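Local coordinates for ribulose-5-phosphate reductase 1 (Staphylococcus aureus, PDB 6XHK), which catalyses the NADPH-dependent reduction of D-ribulose 5-phosphate to D-ribitol 5-phosphate in the pathway to wall teichoic acid, at residues 2-7 / 14-19; 23-28 / 120-125; 142-147 / 285-290; 311-316 / 336-341. One frame throughout, in Å; residues are numbered along the deposited sequence.

Interaction 1 (2-7 / 14-19); sequences INQVYQ and FEVTYN
Three antiparallel hydrogen-bonded pairs, N3 with N19, V5 with T17 and Q7 with E15, tie strand 2-7 to strand 14-19. At the first, N3 N reaches N19 O at 2.9 Å with a nearly linear N-H...O angle of 170°, and N19 N returns the bond to N3 O. V5 N and T17 N exchange bonds with each other's carbonyls, both at moderately bent angles. In the third pair E15 N gives Q7 O a straight bond, whereas the reverse one, Q7 N to E15 O at 3.1 Å, is weak. Between these rungs V16 CA lies 3.3 Å from V5 O, a CA-H...O contact of the kind usual in non-hydrogen-bonded pairs.

Side chains then divide between the two faces. On the face of Q4, Y6, V16 and Y18, Q4 and Y18 run side by side and point the same way; CG of Q4 comes within 3.6 Å of CE1 of Y18, the amide and ring planes being turned 41° apart. Y6 presents CD1 to CB of V16 at 3.9 Å. On the other face, CG of N19 stands between its own N and carbonyl carbon (chi1 70°), which brings OD1 alongside N3, 3.4 Å from its CB. There OE1 of Q7 also meets the methyl CG2 of T17 at 3.5 Å.

The amides of N3 and Q4 find partners beyond the hairpin: N3 ND2 bonds to F120 O and Q4 NE2 to D119. Cohesion within this beta hairpin therefore rests on main-chain bonds, while these two amides fasten it to D119 and F120 of the same chain.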
# COMPACT_ATOMS: atom_id res chain seq x y z
N ILE A 2 7.49 -22.20 -20.65
CA ILE A 2 6.95 -21.03 -21.34
C ILE A 2 6.05 -20.25 -20.39
O ILE A 2 5.07 -20.79 -19.87
CB ILE A 2 6.18 -21.40 -22.61
CG1 ILE A 2 7.07 -22.06 -23.65
CG2 ILE A 2 5.60 -20.16 -23.24
CD1 ILE A 2 8.24 -21.22 -24.04
N ASN A 3 6.36 -18.97 -20.21
CA ASN A 3 5.60 -18.08 -19.34
C ASN A 3 4.75 -17.15 -20.20
O ASN A 3 5.23 -16.58 -21.18
CB ASN A 3 6.54 -17.27 -18.45
CG ASN A 3 5.83 -16.62 -17.27
OD1 ASN A 3 4.70 -16.97 -16.95
ND2 ASN A 3 6.51 -15.71 -16.60
N GLN A 4 3.47 -17.03 -19.85
CA GLN A 4 2.60 -16.06 -20.50
C GLN A 4 2.59 -14.81 -19.64
O GLN A 4 2.20 -14.86 -18.47
CB GLN A 4 1.18 -16.58 -20.68
CG GLN A 4 1.05 -17.85 -21.46
CD GLN A 4 -0.36 -18.39 -21.46
OE1 GLN A 4 -0.95 -18.63 -22.53
NE2 GLN A 4 -0.94 -18.57 -20.26
N VAL A 5 3.02 -13.70 -20.22
CA VAL A 5 2.98 -12.40 -19.56
C VAL A 5 1.82 -11.62 -20.14
O VAL A 5 1.61 -11.61 -21.36
CB VAL A 5 4.31 -11.65 -19.76
CG1 VAL A 5 4.20 -10.23 -19.25
CG2 VAL A 5 5.43 -12.38 -19.05
N TYR A 6 1.03 -10.99 -19.26
CA TYR A 6 -0.13 -10.20 -19.65
C TYR A 6 0.27 -8.73 -19.51
O TYR A 6 0.20 -8.14 -18.43
CB TYR A 6 -1.35 -10.58 -18.81
CG TYR A 6 -1.70 -12.06 -18.97
CD1 TYR A 6 -2.39 -12.52 -20.10
CD2 TYR A 6 -1.23 -13.00 -18.06
CE1 TYR A 6 -2.68 -13.87 -20.27
CE2 TYR A 6 -1.50 -14.35 -18.23
CZ TYR A 6 -2.22 -14.79 -19.33
OH TYR A 6 -2.48 -16.14 -19.47
N GLN A 7 0.70 -8.16 -20.63
CA GLN A 7 1.18 -6.79 -20.71
C GLN A 7 0.06 -5.86 -21.17
O GLN A 7 -0.92 -6.27 -21.80
CB GLN A 7 2.40 -6.71 -21.64
CG GLN A 7 3.69 -7.11 -20.93
CD GLN A 7 4.92 -7.07 -21.82
OE1 GLN A 7 4.82 -7.18 -23.04
NE2 GLN A 7 6.10 -6.87 -21.20
N PHE A 14 -5.36 -5.00 -23.07
CA PHE A 14 -4.33 -5.96 -22.70
C PHE A 14 -4.07 -6.96 -23.83
O PHE A 14 -4.95 -7.23 -24.64
CB PHE A 14 -4.73 -6.73 -21.43
CG PHE A 14 -4.61 -5.93 -20.16
CD1 PHE A 14 -5.75 -5.50 -19.49
CD2 PHE A 14 -3.37 -5.60 -19.65
CE1 PHE A 14 -5.66 -4.77 -18.32
CE2 PHE A 14 -3.27 -4.87 -18.48
CZ PHE A 14 -4.42 -4.45 -17.82
N GLU A 15 -2.86 -7.49 -23.87
CA GLU A 15 -2.48 -8.53 -24.82
C GLU A 15 -1.35 -9.34 -24.20
O GLU A 15 -0.67 -8.89 -23.28
CB GLU A 15 -2.06 -7.93 -26.17
CG GLU A 15 -2.12 -8.91 -27.34
CD GLU A 15 -1.69 -8.27 -28.65
OE1 GLU A 15 -1.01 -7.22 -28.61
OE2 GLU A 15 -2.00 -8.83 -29.73
N VAL A 16 -1.15 -10.55 -24.73
CA VAL A 16 -0.30 -11.55 -24.09
C VAL A 16 0.91 -11.83 -24.98
O VAL A 16 0.76 -12.09 -26.18
CB VAL A 16 -1.10 -12.84 -23.80
CG1 VAL A 16 -1.92 -13.25 -25.02
CG2 VAL A 16 -0.19 -13.96 -23.35
N THR A 17 2.11 -11.76 -24.38
CA THR A 17 3.39 -12.12 -24.99
C THR A 17 3.96 -13.33 -24.25
O THR A 17 3.38 -13.80 -23.26
CB THR A 17 4.39 -10.96 -24.97
OG1 THR A 17 5.58 -11.32 -25.69
CG2 THR A 17 4.79 -10.65 -23.54
N TYR A 18 5.12 -13.81 -24.72
CA TYR A 18 5.73 -15.02 -24.17
C TYR A 18 7.21 -14.78 -23.89
O TYR A 18 7.85 -13.94 -24.52
CB TYR A 18 5.57 -16.20 -25.13
CG TYR A 18 4.11 -16.50 -25.42
CD1 TYR A 18 3.42 -17.44 -24.66
CD2 TYR A 18 3.43 -15.86 -26.45
CE1 TYR A 18 2.09 -17.71 -24.90
CE2 TYR A 18 2.09 -16.13 -26.70
CZ TYR A 18 1.43 -17.06 -25.92
OH TYR A 18 0.10 -17.36 -26.14
N ASN A 19 7.73 -15.51 -22.91
CA ASN A 19 9.17 -15.57 -22.70
C ASN A 19 9.47 -16.90 -22.01
O ASN A 19 8.55 -17.60 -21.56
CB ASN A 19 9.70 -14.34 -21.94
CG ASN A 19 9.27 -14.28 -20.48
OD1 ASN A 19 8.27 -14.85 -20.09
ND2 ASN A 19 10.03 -13.56 -19.67

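Interaction 2 (23-28 / 120-125); sequences IYSDYV and FVLLNH
V28 holds CG1 between its backbone N and carbonyl carbon (chi1 46°), and this rotation lays the methyl against L123, 3.9 Å from its CB. Y27 turns its ring back beside its own N (chi1 -71°), where CD1 packs on CB of L122 at 3.7 Å, the two side chains crossing at about a right angle. N124 runs alongside the same ring; its ND2 sits at the ring edge near the plane, 3.6 Å from CE2 of Y27, and the amide is turned 83° from the ring.

Two backbone bonds join the segments at a single pair. V28 and L123 form an antiparallel hydrogen-bonded pair, V28 N giving L123 O a 2.9 Å bond in the carbonyl plane. The return bond, L123 N to V28 O, is longer at 3.2 Å and its donor is tilted out of the carbonyl plane.

Beyond the pair, H125 turns the edge of its ring to the D26 carbonyl, CE1 lying 3.1 Å from D26 O. The approach through ND1 has a poor angle, and NE2 is bonded instead to D73 OD1. The D26 carboxylate stands close by, OD1 being 4.0 Å from H125 ND1; together with D73 it would probably favour a protonated imidazole, although the charge is not seen. The chemistry thus changes over a few residues of the GroES-like domain, from two main-chain bonds flanked by aliphatic and aromatic packing to a histidine among acidic and carbonyl oxygens.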
# COMPACT_ATOMS: atom_id res chain seq x y z
N ILE A 23 13.56 -23.28 -15.02
CA ILE A 23 13.18 -23.90 -13.75
C ILE A 23 14.40 -23.99 -12.83
O ILE A 23 14.27 -23.92 -11.61
CB ILE A 23 12.56 -25.29 -14.04
CG1 ILE A 23 11.41 -25.17 -15.04
CG2 ILE A 23 12.06 -25.99 -12.78
CD1 ILE A 23 11.83 -25.41 -16.53
N TYR A 24 15.59 -24.09 -13.41
CA TYR A 24 16.77 -24.51 -12.65
C TYR A 24 17.69 -23.33 -12.32
O TYR A 24 18.90 -23.51 -12.16
CB TYR A 24 17.50 -25.63 -13.40
CG TYR A 24 16.60 -26.85 -13.69
CD1 TYR A 24 16.40 -27.83 -12.72
CD2 TYR A 24 16.01 -27.04 -14.94
CE1 TYR A 24 15.57 -28.93 -12.95
CE2 TYR A 24 15.19 -28.15 -15.18
CZ TYR A 24 14.98 -29.09 -14.19
OH TYR A 24 14.17 -30.20 -14.40
N SER A 25 17.14 -22.14 -12.17
CA SER A 25 17.90 -20.93 -11.90
C SER A 25 17.85 -20.57 -10.41
O SER A 25 17.08 -21.15 -9.63
CB SER A 25 17.38 -19.78 -12.78
OG SER A 25 16.06 -19.43 -12.43
N ASP A 26 18.71 -19.61 -10.01
CA ASP A 26 18.81 -19.22 -8.61
C ASP A 26 17.62 -18.39 -8.16
O ASP A 26 17.66 -17.74 -7.10
CB ASP A 26 20.12 -18.47 -8.36
CG ASP A 26 20.50 -18.43 -6.89
OD1 ASP A 26 19.98 -19.28 -6.12
OD2 ASP A 26 21.31 -17.57 -6.50
N TYR A 27 16.56 -18.40 -8.95
CA TYR A 27 15.32 -17.75 -8.62
C TYR A 27 14.39 -18.76 -7.97
O TYR A 27 14.66 -19.97 -7.92
CB TYR A 27 14.71 -17.14 -9.88
CG TYR A 27 15.47 -15.93 -10.39
CD1 TYR A 27 15.40 -15.56 -11.72
CD2 TYR A 27 16.28 -15.18 -9.54
CE1 TYR A 27 16.10 -14.46 -12.21
CE2 TYR A 27 16.99 -14.09 -10.01
CZ TYR A 27 16.89 -13.73 -11.35
OH TYR A 27 17.58 -12.65 -11.84
N VAL A 28 13.29 -18.26 -7.42
CA VAL A 28 12.21 -19.09 -6.91
C VAL A 28 10.98 -18.78 -7.77
O VAL A 28 10.52 -17.64 -7.84
CB VAL A 28 11.98 -18.87 -5.40
CG1 VAL A 28 11.97 -17.44 -5.07
CG2 VAL A 28 10.66 -19.42 -4.96
N PHE A 120 4.00 -17.04 -14.16
CA PHE A 120 5.02 -17.31 -13.16
C PHE A 120 5.82 -16.04 -12.89
O PHE A 120 6.11 -15.28 -13.82
CB PHE A 120 5.98 -18.42 -13.60
CG PHE A 120 5.31 -19.73 -13.88
CD1 PHE A 120 4.92 -20.57 -12.85
CD2 PHE A 120 5.17 -20.16 -15.20
CE1 PHE A 120 4.33 -21.78 -13.13
CE2 PHE A 120 4.60 -21.38 -15.50
CZ PHE A 120 4.18 -22.19 -14.46
N VAL A 121 6.18 -15.83 -11.63
CA VAL A 121 6.99 -14.69 -11.20
C VAL A 121 8.27 -15.22 -10.59
O VAL A 121 8.21 -16.04 -9.66
CB VAL A 121 6.24 -13.79 -10.20
CG1 VAL A 121 7.05 -12.59 -9.87
CG2 VAL A 121 4.93 -13.33 -10.80
N LEU A 122 9.41 -14.77 -11.09
CA LEU A 122 10.70 -15.19 -10.55
C LEU A 122 11.18 -14.18 -9.52
O LEU A 122 11.14 -12.98 -9.76
CB LEU A 122 11.74 -15.34 -11.64
CG LEU A 122 11.23 -16.26 -12.73
CD1 LEU A 122 10.64 -15.45 -13.89
CD2 LEU A 122 12.36 -17.11 -13.17
N LEU A 123 11.62 -14.67 -8.37
CA LEU A 123 11.96 -13.82 -7.25
C LEU A 123 13.27 -14.28 -6.65
O LEU A 123 13.62 -15.46 -6.69
CB LEU A 123 10.88 -13.84 -6.18
CG LEU A 123 9.46 -13.50 -6.63
CD1 LEU A 123 8.54 -13.51 -5.45
CD2 LEU A 123 9.42 -12.16 -7.32
N ASN A 124 14.01 -13.34 -6.09
CA ASN A 124 15.15 -13.78 -5.31
C ASN A 124 14.65 -14.36 -4.00
O ASN A 124 13.52 -14.12 -3.56
CB ASN A 124 16.13 -12.63 -5.10
CG ASN A 124 16.69 -12.12 -6.41
OD1 ASN A 124 16.07 -11.29 -7.07
ND2 ASN A 124 17.82 -12.69 -6.84
N HIS A 125 15.49 -15.16 -3.37
CA HIS A 125 15.06 -15.82 -2.16
C HIS A 125 14.75 -14.83 -1.06
O HIS A 125 13.90 -15.10 -0.22
CB HIS A 125 16.13 -16.81 -1.76
CG HIS A 125 16.19 -17.97 -2.68
ND1 HIS A 125 16.97 -17.96 -3.82
CD2 HIS A 125 15.51 -19.14 -2.70
CE1 HIS A 125 16.80 -19.09 -4.47
NE2 HIS A 125 15.91 -19.83 -3.81

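Interaction 3 (142-147 / 285-290); sequences YTELVT and KDFQDV
The F287 ring carries the methyl of T147 on one face: CG2 stands 3.6 Å from the ring centroid and 14° off the ring normal, a CH-pi contact over the middle of the ring. T143 and E144 approach the ring obliquely, with CG2 of T143 4.2 Å from CD1 of F287 and CA of E144 4.1 Å from CE1 of F287. F287 gets there by holding CG anti to its carbonyl carbon (chi1 -79°), which carries the ring across to helix 143-147.

In T147, OG1 lies between the backbone N and the carbonyl carbon, beside E144 O of its own helix and S282 OG, both of them hydrogen-bond partners, while CG2 faces helix 285-290. That methyl also meets CG2 of V290 at 3.6 Å. V290 supplies the other main aliphatic surface: its CG1 lies 3.5 Å from CG2 of T143, the two side chains sliding past each other in opposite directions, and equally 3.5 Å from CG1 of V146.

The axes of segments 143-147 and 285-290 pass 9.3 Å apart with their N-to-C directions at 105°, nearly perpendicular, which confines the contact to one patch about T147 and V290. Helix 143-155 carries E144, a predicted ligand of the catalytic zinc, whose carboxylate lies near E65, another predicted ligand, and whose side chain comes within about 5 Å of the bound NADPH (nearest atoms). Without a polar bond between the two segments, the buried helices hold together by methyl and aromatic packing, while the acidic end of E144 belongs to the neighbouring predicted metal site.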
# COMPACT_ATOMS: atom_id res chain seq x y z
N TYR A 142 -2.79 -7.10 -0.43
CA TYR A 142 -2.32 -5.71 -0.37
C TYR A 142 -1.47 -5.44 0.87
O TYR A 142 -1.64 -4.47 1.59
CB TYR A 142 -3.50 -4.74 -0.48
CG TYR A 142 -4.76 -5.09 0.30
CD1 TYR A 142 -5.90 -5.55 -0.35
CD2 TYR A 142 -4.84 -4.86 1.67
CE1 TYR A 142 -7.06 -5.83 0.35
CE2 TYR A 142 -6.00 -5.13 2.38
CZ TYR A 142 -7.11 -5.63 1.72
OH TYR A 142 -8.28 -5.93 2.41
N THR A 143 -0.49 -6.32 1.11
CA THR A 143 0.53 -6.11 2.14
C THR A 143 1.56 -5.04 1.80
O THR A 143 2.17 -4.49 2.72
CB THR A 143 1.21 -7.46 2.45
OG1 THR A 143 0.20 -8.45 2.70
CG2 THR A 143 2.19 -7.39 3.61
N GLU A 144 1.76 -4.70 0.51
CA GLU A 144 2.64 -3.58 0.19
C GLU A 144 2.17 -2.29 0.86
O GLU A 144 3.00 -1.49 1.32
CB GLU A 144 2.72 -3.34 -1.31
CG GLU A 144 3.94 -2.51 -1.67
CD GLU A 144 3.74 -1.63 -2.88
OE1 GLU A 144 2.59 -1.16 -3.09
OE2 GLU A 144 4.72 -1.41 -3.64
N LEU A 145 0.86 -2.03 0.87
CA LEU A 145 0.40 -0.83 1.55
C LEU A 145 0.73 -0.88 3.03
O LEU A 145 1.14 0.13 3.62
CB LEU A 145 -1.09 -0.61 1.33
CG LEU A 145 -1.38 0.46 0.29
CD1 LEU A 145 -0.62 0.20 -0.99
CD2 LEU A 145 -2.86 0.57 0.01
N VAL A 146 0.60 -2.05 3.64
CA VAL A 146 0.92 -2.15 5.06
C VAL A 146 2.40 -1.93 5.27
O VAL A 146 2.81 -1.36 6.29
CB VAL A 146 0.46 -3.50 5.63
CG1 VAL A 146 0.81 -3.57 7.09
CG2 VAL A 146 -1.03 -3.66 5.43
N THR A 147 3.23 -2.33 4.31
CA THR A 147 4.66 -2.11 4.49
C THR A 147 5.00 -0.63 4.35
O THR A 147 5.79 -0.10 5.14
CB THR A 147 5.50 -2.92 3.51
OG1 THR A 147 5.11 -2.62 2.17
CG2 THR A 147 5.30 -4.40 3.78
N LYS A 285 12.80 -6.05 4.72
CA LYS A 285 12.70 -6.08 6.18
C LYS A 285 11.31 -5.64 6.65
O LYS A 285 10.78 -6.20 7.62
CB LYS A 285 13.79 -5.22 6.81
N ASP A 286 10.70 -4.67 5.96
CA ASP A 286 9.33 -4.27 6.28
C ASP A 286 8.31 -5.35 5.94
O ASP A 286 7.32 -5.52 6.67
CB ASP A 286 8.97 -2.95 5.58
CG ASP A 286 10.01 -1.86 5.78
OD1 ASP A 286 10.56 -1.76 6.90
OD2 ASP A 286 10.28 -1.11 4.81
N PHE A 287 8.52 -6.11 4.87
CA PHE A 287 7.61 -7.22 4.60
C PHE A 287 7.73 -8.31 5.67
O PHE A 287 6.71 -8.83 6.14
CB PHE A 287 7.87 -7.81 3.22
CG PHE A 287 7.26 -7.02 2.09
CD1 PHE A 287 5.95 -7.25 1.67
CD2 PHE A 287 8.01 -6.09 1.39
CE1 PHE A 287 5.40 -6.54 0.61
CE2 PHE A 287 7.46 -5.39 0.32
CZ PHE A 287 6.15 -5.61 -0.07
N GLN A 288 8.96 -8.64 6.09
CA GLN A 288 9.10 -9.62 7.17
C GLN A 288 8.47 -9.12 8.47
O GLN A 288 7.79 -9.88 9.18
CB GLN A 288 10.56 -10.00 7.39
CG GLN A 288 10.73 -11.24 8.30
CD GLN A 288 10.29 -12.55 7.62
OE1 GLN A 288 9.38 -13.25 8.10
NE2 GLN A 288 10.97 -12.91 6.53
N ASP A 289 8.67 -7.83 8.80
CA ASP A 289 8.05 -7.26 10.00
C ASP A 289 6.53 -7.28 9.92
O ASP A 289 5.85 -7.60 10.91
CB ASP A 289 8.55 -5.83 10.21
CG ASP A 289 10.04 -5.77 10.54
OD1 ASP A 289 10.63 -6.82 10.87
OD2 ASP A 289 10.61 -4.65 10.49
N VAL A 290 5.96 -6.96 8.75
CA VAL A 290 4.51 -6.92 8.61
C VAL A 290 3.92 -8.32 8.74
O VAL A 290 2.84 -8.51 9.32
CB VAL A 290 4.10 -6.28 7.28
CG1 VAL A 290 2.62 -6.58 6.99
CG2 VAL A 290 4.37 -4.79 7.28

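Interaction 4 (311-316 / 336-341); sequences EFEIAT and VLKWIM
I314 meets the strand 336-339 at every carbon beyond CA. CB lies 3.9 Å from K338 O. CG1, anti to its carbonyl carbon (chi1 -48°), heads toward CB of L337, and at its tip CD1 reaches CD2 of L337 at 3.9 Å. The other branch, CG2, leans obliquely on the W339 ring, 4.0 Å from CZ3, and touches CE of M341 at 3.6 Å. CG of M341 lies over one face of W339, toward the rim, and the bend at chi2 swings the thioether on toward I314.

The backbone beneath these side chains is zipped in parallel register. V336 O accepts from F312 N, F312 O accepts from K338 N at 2.7 Å, and I314 N donates to K338 O with an N-H...O angle of 172°. A longer bond from I340 N to I314 O, 3.3 Å, carries the ladder one step past the strand.

On the opposite face E313 and K338 lie side by side, pointing the same way. Their extended chains bring OE2 of E313 to 3.5 Å from NZ of K338, a long salt bridge, and OE1 of E313 rests near CD1 of I340.

Helix 318-328 covers the side of F312, I314 and L337, through residues such as L320 and A323, and strand 28-36 flanks strand 334-339 on its other edge. Parallel strands joined through a covering helix make this a beta-alpha-beta crossover, here closing the chain onto the catalytic domain's sheet.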
# COMPACT_ATOMS: atom_id res chain seq x y z
N GLU A 311 -13.84 -8.46 -5.26
CA GLU A 311 -12.93 -9.52 -5.69
C GLU A 311 -13.34 -9.99 -7.09
O GLU A 311 -14.52 -10.02 -7.44
CB GLU A 311 -12.97 -10.73 -4.74
CG GLU A 311 -11.66 -11.51 -4.63
CD GLU A 311 -11.81 -12.87 -3.96
OE1 GLU A 311 -12.73 -13.64 -4.33
OE2 GLU A 311 -11.03 -13.19 -3.04
N PHE A 312 -12.35 -10.35 -7.91
CA PHE A 312 -12.60 -10.75 -9.29
C PHE A 312 -11.77 -11.98 -9.63
O PHE A 312 -10.58 -12.03 -9.34
CB PHE A 312 -12.27 -9.61 -10.26
CG PHE A 312 -13.30 -8.52 -10.26
CD1 PHE A 312 -14.45 -8.64 -11.03
CD2 PHE A 312 -13.15 -7.40 -9.47
CE1 PHE A 312 -15.41 -7.64 -11.02
CE2 PHE A 312 -14.11 -6.41 -9.46
CZ PHE A 312 -15.24 -6.53 -10.24
N GLU A 313 -12.41 -12.98 -10.23
CA GLU A 313 -11.69 -14.16 -10.70
C GLU A 313 -11.28 -13.92 -12.15
O GLU A 313 -12.14 -13.70 -13.01
CB GLU A 313 -12.53 -15.44 -10.56
CG GLU A 313 -12.77 -15.93 -9.11
CD GLU A 313 -13.41 -17.31 -9.02
OE1 GLU A 313 -13.61 -17.96 -10.07
OE2 GLU A 313 -13.73 -17.75 -7.88
N ILE A 314 -9.98 -13.95 -12.41
CA ILE A 314 -9.42 -13.52 -13.69
C ILE A 314 -9.04 -14.77 -14.49
O ILE A 314 -8.00 -15.39 -14.23
CB ILE A 314 -8.21 -12.60 -13.51
CG1 ILE A 314 -8.51 -11.48 -12.50
CG2 ILE A 314 -7.80 -12.00 -14.84
CD1 ILE A 314 -9.77 -10.68 -12.80
N ALA A 315 -9.88 -15.12 -15.46
CA ALA A 315 -9.64 -16.27 -16.30
C ALA A 315 -9.51 -15.95 -17.78
O ALA A 315 -9.00 -16.79 -18.52
CB ALA A 315 -10.77 -17.29 -16.10
N THR A 316 -9.93 -14.76 -18.21
CA THR A 316 -9.75 -14.26 -19.58
C THR A 316 -9.25 -12.82 -19.54
O THR A 316 -9.14 -12.21 -18.47
CB THR A 316 -11.07 -14.36 -20.38
OG1 THR A 316 -11.94 -13.26 -20.05
CG2 THR A 316 -11.79 -15.66 -20.09
N VAL A 336 -9.43 -6.76 -5.26
CA VAL A 336 -8.60 -7.97 -5.26
C VAL A 336 -8.86 -8.78 -6.52
O VAL A 336 -9.97 -8.79 -7.07
CB VAL A 336 -8.83 -8.81 -3.99
CG1 VAL A 336 -7.79 -9.87 -3.86
CG2 VAL A 336 -8.77 -7.91 -2.76
N LEU A 337 -7.82 -9.46 -7.00
CA LEU A 337 -7.86 -10.29 -8.20
C LEU A 337 -7.44 -11.70 -7.83
O LEU A 337 -6.32 -11.91 -7.35
CB LEU A 337 -6.94 -9.72 -9.28
CG LEU A 337 -7.16 -8.28 -9.76
CD1 LEU A 337 -6.28 -7.98 -10.94
CD2 LEU A 337 -8.59 -8.11 -10.17
N LYS A 338 -8.35 -12.66 -8.04
CA LYS A 338 -8.07 -14.09 -7.89
C LYS A 338 -7.51 -14.60 -9.22
O LYS A 338 -8.21 -14.65 -10.23
CB LYS A 338 -9.33 -14.86 -7.46
CG LYS A 338 -9.08 -16.30 -6.98
CD LYS A 338 -10.36 -16.98 -6.53
CE LYS A 338 -10.12 -18.39 -5.97
NZ LYS A 338 -11.39 -19.12 -5.61
N TRP A 339 -6.22 -14.95 -9.21
CA TRP A 339 -5.50 -15.30 -10.43
C TRP A 339 -5.73 -16.78 -10.75
O TRP A 339 -5.20 -17.67 -10.07
CB TRP A 339 -4.01 -14.98 -10.26
CG TRP A 339 -3.26 -14.95 -11.58
CD1 TRP A 339 -2.32 -15.85 -12.02
CD2 TRP A 339 -3.34 -13.94 -12.59
NE1 TRP A 339 -1.86 -15.49 -13.26
CE2 TRP A 339 -2.46 -14.31 -13.63
CE3 TRP A 339 -4.09 -12.77 -12.73
CZ2 TRP A 339 -2.31 -13.55 -14.79
CZ3 TRP A 339 -3.94 -12.02 -13.88
CH2 TRP A 339 -3.06 -12.41 -14.89
N ILE A 340 -6.50 -17.04 -11.81
CA ILE A 340 -6.74 -18.41 -12.27
C ILE A 340 -6.55 -18.49 -13.78
O ILE A 340 -7.28 -19.21 -14.47
CB ILE A 340 -8.14 -18.91 -11.86
CG1 ILE A 340 -9.25 -18.06 -12.46
CG2 ILE A 340 -8.30 -18.86 -10.36
CD1 ILE A 340 -10.64 -18.46 -12.02
N MET A 341 -5.57 -17.76 -14.30
CA MET A 341 -5.18 -17.89 -15.70
C MET A 341 -4.44 -19.23 -15.92
O MET A 341 -3.94 -19.53 -17.02
CB MET A 341 -4.30 -16.72 -16.13
CG MET A 341 -5.01 -15.34 -16.28
SD MET A 341 -5.88 -15.01 -17.84
CE MET A 341 -6.11 -13.24 -17.79

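How the interactions relate
Interaction 3 is the buried one, about 8 Å from the chain centre and held by methyl and aromatic packing between helices; interactions 1, 2 and 4 lie 20 Å or more out and rely on backbone bonds: an antiparallel ladder in 1, a single antiparallel pair in 2 and a parallel ladder in 4. Interactions 2 and 4 reach the same mixed sheet, where strand 28-36 pairs with both 121-123 and 334-339. The hairpin of interaction 1 borders segment 120-125 and also interaction 4, where Y6 CD2 packs 3.5 Å from W339 CZ2. Y142 CE1 against V336 CG2 connects interactions 3 and 4. Only interaction 4 has a salt bridge across its segments.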